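Long-range contact in piwi domain-containing protein (Vanderwaltozyma polyspora, PDB 5THE), which probably binds RNA and, as the C-terminal lobe of a budding yeast Argonaute, contributes to the selectivity of RNA target cleavage: residues A[271-276]-A[283-288]. Residues are numbered along the deposited sequence; the frame is centred on the assembly and turned at random.
Sequences SDVTHY and SIASLV
His-275 and Ser-283 meet at the turn end of this hairpin, where ND1 of the imidazole lies 2.6 Å from the OG of Ser-283. The hydroxyl comes to the ring edge, in its plane, in a nearly straight hydrogen bond. Ser-283 sets OG anti to its own carbonyl carbon (chi1 -59°), which brings it both to the histidine and to a water 2.7 Å from OG; that water also accepts the backbone N-H of Tyr-276, fastening the chain just past the strand.

Farther along, two antiparallel hydrogen-bonded pairs join the strands. Thr-274 N gives to Ile-284 O at 2.8 Å, and Ile-284 N to Thr-274 O at 2.9 Å. Asp-272 and Ser-286 are less even: the Ser-286 N to Asp-272 O bond is 2.9 Å, whereas the return bond from Asp-272 N is longer and reaches the Ser-286 carbonyl tilted from its plane. These pairs lie in a beta hairpin of the RNase H-like Piwi domain, strands 264-274 and 282-289, extended by strand 339-344 beside the first and strand 300-305 beside the second.

On one face Val-273 straddles its neighbours, CG2 4.1 Å from Ala-285 CB and CG1 3.8 Å from Ser-283 CB, the valine and alanine both touching Ile-313. Helix 490-515 covers the other face, touching Thr-274, Ile-284 and Ser-286; its Ala-495 carbonyl is hydrogen-bonded to Ser-286 OG. The carboxylate of Asp-272, its CG anti to the backbone N (chi1 -176°), lies close to those of Asp-344 and Asp-496, consistent with the acidic metal-binding site of RNase H-like slicing Argonautes.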
ATOM      1  N   SER A 271       1.158  -9.285  -2.467  1.00 23.77           N
ATOM      2  CA  SER A 271       0.541  -9.546  -3.753  1.00 30.12           C
ATOM      3  C   SER A 271      -0.975  -9.493  -3.642  1.00 24.70           C
ATOM      4  O   SER A 271      -1.553  -9.709  -2.575  1.00 27.29           O
ATOM      5  CB  SER A 271       0.975 -10.895  -4.338  1.00 33.02           C
ATOM      6  OG  SER A 271       0.544 -11.959  -3.532  1.00 37.44           O
ATOM      7  N   ASP A 272      -1.606  -9.174  -4.764  1.00 24.10           N
ATOM      8  CA  ASP A 272      -3.055  -9.112  -4.868  1.00 27.66           C
ATOM      9  C   ASP A 272      -3.413  -9.500  -6.296  1.00 27.30           C
ATOM     10  O   ASP A 272      -2.590  -9.407  -7.212  1.00 22.23           O
ATOM     11  CB  ASP A 272      -3.601  -7.708  -4.504  1.00 21.42           C
ATOM     12  CG  ASP A 272      -5.124  -7.631  -4.502  1.00 28.85           C
ATOM     13  OD1 ASP A 272      -5.784  -8.506  -3.912  1.00 27.88           O
ATOM     14  OD2 ASP A 272      -5.669  -6.650  -5.042  1.00 29.39           O
ATOM     15  N   VAL A 273      -4.642  -9.958  -6.462  1.00 27.52           N
ATOM     16  CA  VAL A 273      -5.234 -10.197  -7.769  1.00 31.12           C
ATOM     17  C   VAL A 273      -6.574  -9.489  -7.803  1.00 31.20           C
ATOM     18  O   VAL A 273      -7.333  -9.536  -6.830  1.00 29.78           O
ATOM     19  CB  VAL A 273      -5.419 -11.701  -8.058  1.00 34.86           C
ATOM     20  CG1 VAL A 273      -5.877 -11.919  -9.498  1.00 30.77           C
ATOM     21  CG2 VAL A 273      -4.141 -12.432  -7.811  1.00 40.27           C
ATOM     22  N   THR A 274      -6.868  -8.825  -8.913  1.00 26.98           N
ATOM     23  CA  THR A 274      -8.195  -8.276  -9.132  1.00 28.34           C
ATOM     24  C   THR A 274      -8.748  -8.852 -10.423  1.00 32.18           C
ATOM     25  O   THR A 274      -7.993  -9.172 -11.349  1.00 23.49           O
ATOM     26  CB  THR A 274      -8.181  -6.760  -9.220  1.00 26.49           C
ATOM     27  OG1 THR A 274      -7.223  -6.359 -10.214  1.00 32.08           O
ATOM     28  CG2 THR A 274      -7.811  -6.170  -7.866  1.00 38.55           C
ATOM     29  N   HIS A 275     -10.067  -8.965 -10.488  1.00 27.22           N
ATOM     30  CA  HIS A 275     -10.704  -9.699 -11.565  1.00 29.54           C
ATOM     31  C   HIS A 275     -11.552  -8.772 -12.415  1.00 32.04           C
ATOM     32  O   HIS A 275     -12.042  -7.742 -11.941  1.00 30.98           O
ATOM     33  CB  HIS A 275     -11.555 -10.827 -11.016  1.00 32.55           C
ATOM     34  CG  HIS A 275     -10.789 -11.763 -10.144  1.00 34.08           C
ATOM     35  ND1 HIS A 275      -9.829 -12.616 -10.641  1.00 32.77           N
ATOM     36  CD2 HIS A 275     -10.824 -11.967  -8.805  1.00 31.81           C
ATOM     37  CE1 HIS A 275      -9.305 -13.310  -9.646  1.00 36.06           C
ATOM     38  NE2 HIS A 275      -9.895 -12.939  -8.523  1.00 33.85           N
ATOM     39  N   TYR A 276     -11.702  -9.164 -13.676  1.00 31.42           N
ATOM     40  CA  TYR A 276     -12.578  -8.499 -14.634  1.00 32.88           C
ATOM     41  C   TYR A 276     -12.387  -6.982 -14.647  1.00 26.99           C
ATOM     42  O   TYR A 276     -13.296  -6.229 -14.278  1.00 33.04           O
ATOM     43  CB  TYR A 276     -14.030  -8.870 -14.365  1.00 35.52           C
ATOM     44  CG  TYR A 276     -14.228 -10.374 -14.360  1.00 33.45           C
ATOM     45  CD1 TYR A 276     -14.035 -11.119 -15.522  1.00 32.82           C
ATOM     46  CD2 TYR A 276     -14.567 -11.052 -13.190  1.00 37.65           C
ATOM     47  CE1 TYR A 276     -14.192 -12.497 -15.528  1.00 35.73           C
ATOM     48  CE2 TYR A 276     -14.734 -12.437 -13.190  1.00 38.46           C
ATOM     49  CZ  TYR A 276     -14.544 -13.149 -14.361  1.00 39.57           C
ATOM     50  OH  TYR A 276     -14.692 -14.517 -14.368  1.00 42.28           O
ATOM     51  N   SER A 283      -7.640 -11.557 -15.372  1.00 31.25           N
ATOM     52  CA  SER A 283      -7.367 -10.919 -14.101  1.00 31.13           C
ATOM     53  C   SER A 283      -5.989 -10.240 -14.118  1.00 25.68           C
ATOM     54  O   SER A 283      -5.153 -10.466 -15.002  1.00 26.64           O
ATOM     55  CB  SER A 283      -7.472 -11.953 -12.981  1.00 30.52           C
ATOM     56  OG  SER A 283      -8.768 -12.509 -12.986  1.00 34.46           O
ATOM     57  N   ILE A 284      -5.764  -9.391 -13.118  1.00 26.94           N
ATOM     58  CA  ILE A 284      -4.528  -8.630 -12.968  1.00 26.95           C
ATOM     59  C   ILE A 284      -3.934  -8.965 -11.610  1.00 26.33           C
ATOM     60  O   ILE A 284      -4.642  -8.931 -10.601  1.00 24.50           O
ATOM     61  CB  ILE A 284      -4.775  -7.114 -13.095  1.00 27.51           C
ATOM     62  CG1 ILE A 284      -5.355  -6.796 -14.464  1.00 25.57           C
ATOM     63  CG2 ILE A 284      -3.477  -6.323 -12.849  1.00 21.78           C
ATOM     64  CD1 ILE A 284      -5.697  -5.337 -14.694  1.00 23.75           C
ATOM     65  N   ALA A 285      -2.642  -9.290 -11.589  1.00 25.15           N
ATOM     66  CA  ALA A 285      -1.912  -9.573 -10.362  1.00 30.40           C
ATOM     67  C   ALA A 285      -0.821  -8.530 -10.173  1.00 28.73           C
ATOM     68  O   ALA A 285      -0.288  -7.992 -11.146  1.00 25.14           O
ATOM     69  CB  ALA A 285      -1.277 -10.980 -10.378  1.00 27.01           C
ATOM     70  N   SER A 286      -0.502  -8.247  -8.914  1.00 22.26           N
ATOM     71  CA  SER A 286       0.565  -7.322  -8.574  1.00 27.04           C
ATOM     72  C   SER A 286       1.431  -7.940  -7.487  1.00 27.70           C
ATOM     73  O   SER A 286       1.000  -8.823  -6.747  1.00 27.69           O
ATOM     74  CB  SER A 286       0.015  -5.967  -8.114  1.00 22.34           C
ATOM     75  OG  SER A 286      -0.646  -6.117  -6.874  1.00 26.93           O
ATOM     76  N   LEU A 287       2.679  -7.495  -7.426  1.00 21.56           N
ATOM     77  CA  LEU A 287       3.621  -7.944  -6.411  1.00 20.71           C
ATOM     78  C   LEU A 287       4.484  -6.749  -6.046  1.00 23.76           C
ATOM     79  O   LEU A 287       5.200  -6.230  -6.903  1.00 27.87           O
ATOM     80  CB  LEU A 287       4.496  -9.102  -6.918  1.00 17.56           C
ATOM     81  CG  LEU A 287       5.520  -9.594  -5.894  1.00 23.12           C
ATOM     82  CD1 LEU A 287       4.811 -10.277  -4.723  1.00 19.54           C
ATOM     83  CD2 LEU A 287       6.610 -10.515  -6.516  1.00 20.99           C
ATOM     84  N   VAL A 288       4.397  -6.299  -4.789  1.00 21.00           N
ATOM     85  CA  VAL A 288       5.231  -5.213  -4.294  1.00 20.83           C
ATOM     86  C   VAL A 288       6.236  -5.809  -3.330  1.00 23.61           C
ATOM     87  O   VAL A 288       6.029  -6.888  -2.766  1.00 18.53           O
ATOM     88  CB  VAL A 288       4.422  -4.090  -3.604  1.00 21.00           C
ATOM     89  CG1 VAL A 288       3.396  -3.475  -4.568  1.00 21.96           C
ATOM     90  CG2 VAL A 288       3.732  -4.626  -2.354  1.00 19.60           C
TER
HETATM   91  O   HOH W   1     -10.740 -11.607 -14.514  1.00 27.01           O